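Putative aminooxidase (PDB 2BAB) probably acts as an FAD-dependent fatty acid isomerase of the flavin-containing amine oxidoreductase family, binding a conjugated octadecadienoic acid. Local coordinates at residues P49-R54 with P321-T326. Residues are numbered along the deposited sequence; the frame is centred on the assembly and turned at random.
Sequences PNYHGR and PHQIIT. With BU1 (1,4-butanediol), chain G.
The carbonyl oxygen of Y51 is gripped from opposite faces of its plane: by R54 N, which closes the type I' turn Y51-R54 between strands 50-51 and 54-55, and by Q323 NE2, whose bond to Y51 O is 2.9 Å long. Q323 thus illustrates how a side-chain amide can bind the carbonyl that a turn already uses. Its N-H runs within its own amide plane but arrives above the carbonyl plane of Y51. At the other end of the amide, OE1 accepts from I324 N at 3.1 Å, which a bend at chi2 (-69°) makes possible, and also accepts a hydrogen bond from a water that donates, weakly, to R54 O. A second water accepts from NE2 and donates to H52 O. With both ends engaged, the amide is fixed in rotation and stands perpendicular to the Y51 ring, meeting it at the edge. I324 CD1 lies over one face of that ring, 4.3 Å from its centroid, as a CH-pi contact; L287 and I363 extend this apolar patch. R54 passes CB, CG and CD across Q323 NE2 at a slant and carries its guanidinium to a salt bridge with D319. A buried amide therefore ties the hairpin to the approach of strand 325-330, its polar atoms satisfied by backbone and water.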
# COMPACT_ATOMS: atom_id res chain seq x y z
N PRO A 49 -17.06 -0.99 -1.96
CA PRO A 49 -18.39 -1.51 -2.23
C PRO A 49 -19.54 -0.71 -1.63
O PRO A 49 -19.35 0.07 -0.68
CB PRO A 49 -18.35 -2.93 -1.63
CG PRO A 49 -16.90 -3.18 -1.26
CD PRO A 49 -16.34 -1.84 -0.98
N ASN A 50 -20.72 -0.94 -2.19
CA ASN A 50 -21.96 -0.28 -1.78
C ASN A 50 -22.68 -0.99 -0.65
O ASN A 50 -22.70 -2.23 -0.56
CB ASN A 50 -22.91 -0.16 -2.98
CG ASN A 50 -22.30 0.60 -4.15
OD1 ASN A 50 -22.42 1.81 -4.25
ND2 ASN A 50 -21.69 -0.13 -5.06
N TYR A 51 -23.30 -0.19 0.21
CA TYR A 51 -24.13 -0.70 1.29
C TYR A 51 -25.14 0.37 1.69
O TYR A 51 -24.77 1.43 2.22
CB TYR A 51 -23.27 -1.14 2.48
CG TYR A 51 -24.10 -1.79 3.57
CD1 TYR A 51 -24.62 -3.07 3.40
CD2 TYR A 51 -24.40 -1.10 4.75
CE1 TYR A 51 -25.40 -3.66 4.38
CE2 TYR A 51 -25.16 -1.69 5.73
CZ TYR A 51 -25.66 -2.98 5.55
OH TYR A 51 -26.44 -3.55 6.52
N HIS A 52 -26.40 0.09 1.39
CA HIS A 52 -27.51 0.96 1.76
C HIS A 52 -27.28 2.42 1.34
O HIS A 52 -27.50 3.35 2.10
CB HIS A 52 -27.83 0.83 3.25
CG HIS A 52 -28.51 -0.45 3.59
ND1 HIS A 52 -29.46 -1.02 2.77
CD2 HIS A 52 -28.41 -1.27 4.66
CE1 HIS A 52 -29.89 -2.14 3.30
NE2 HIS A 52 -29.27 -2.31 4.45
N GLY A 53 -26.81 2.58 0.10
CA GLY A 53 -26.70 3.90 -0.49
C GLY A 53 -25.37 4.60 -0.27
O GLY A 53 -25.18 5.70 -0.76
N ARG A 54 -24.45 4.00 0.49
CA ARG A 54 -23.11 4.60 0.69
C ARG A 54 -22.03 3.56 0.48
O ARG A 54 -22.24 2.37 0.74
CB ARG A 54 -22.93 5.21 2.09
CG ARG A 54 -24.12 5.95 2.62
CD ARG A 54 -23.77 6.70 3.91
NE ARG A 54 -24.98 7.03 4.64
CZ ARG A 54 -25.01 7.70 5.77
NH1 ARG A 54 -23.89 8.17 6.29
NH2 ARG A 54 -26.17 7.93 6.36
N PRO A 321 -25.74 4.57 12.83
CA PRO A 321 -25.14 3.50 13.64
C PRO A 321 -25.36 2.12 13.05
O PRO A 321 -24.91 1.14 13.61
CB PRO A 321 -25.85 3.67 15.00
CG PRO A 321 -27.23 4.17 14.60
CD PRO A 321 -26.96 5.12 13.46
N HIS A 322 -26.07 2.05 11.92
CA HIS A 322 -26.27 0.81 11.20
C HIS A 322 -25.41 0.72 9.94
O HIS A 322 -25.63 -0.16 9.11
CB HIS A 322 -27.75 0.64 10.87
CG HIS A 322 -28.62 0.55 12.09
ND1 HIS A 322 -29.91 1.03 12.14
CD2 HIS A 322 -28.35 0.05 13.32
CE1 HIS A 322 -30.41 0.80 13.34
NE2 HIS A 322 -29.48 0.23 14.09
N GLN A 323 -24.42 1.61 9.83
CA GLN A 323 -23.42 1.53 8.77
C GLN A 323 -22.21 0.66 9.15
O GLN A 323 -22.10 0.17 10.28
CB GLN A 323 -23.00 2.94 8.29
CG GLN A 323 -23.84 3.42 7.09
CD GLN A 323 -23.53 2.62 5.82
OE1 GLN A 323 -22.52 1.90 5.75
NE2 GLN A 323 -24.40 2.77 4.80
N ILE A 324 -21.35 0.42 8.17
CA ILE A 324 -20.25 -0.52 8.28
C ILE A 324 -19.08 0.05 9.08
O ILE A 324 -18.64 1.18 8.83
CB ILE A 324 -19.70 -0.93 6.85
CG1 ILE A 324 -20.77 -1.68 6.05
CG2 ILE A 324 -18.38 -1.76 6.96
CD1 ILE A 324 -21.24 -2.99 6.68
N ILE A 325 -18.58 -0.74 10.03
CA ILE A 325 -17.31 -0.48 10.70
C ILE A 325 -16.33 -1.57 10.28
O ILE A 325 -16.57 -2.77 10.49
CB ILE A 325 -17.42 -0.50 12.24
CG1 ILE A 325 -18.41 0.57 12.75
CG2 ILE A 325 -16.02 -0.35 12.87
CD1 ILE A 325 -17.87 2.02 12.78
N THR A 326 -15.24 -1.17 9.64
CA THR A 326 -14.20 -2.11 9.27
C THR A 326 -13.13 -2.23 10.37
O THR A 326 -12.79 -1.23 11.02
CB THR A 326 -13.51 -1.73 7.95
OG1 THR A 326 -13.30 -0.32 7.88
CG2 THR A 326 -14.35 -2.22 6.76
C1 BU1 G . -21.56 7.03 -2.13
C2 BU1 G . -22.60 8.03 -1.61
C3 BU1 G . -21.93 9.31 -1.12
C4 BU1 G . -22.65 9.93 0.08
O5 BU1 G . -20.74 6.57 -1.04
O6 BU1 G . -21.99 11.17 0.43
O HOH W 1 -27.31 -2.19 8.49
O HOH W 2 -26.66 4.36 4.97
O HOH W 3 -20.96 2.29 3.41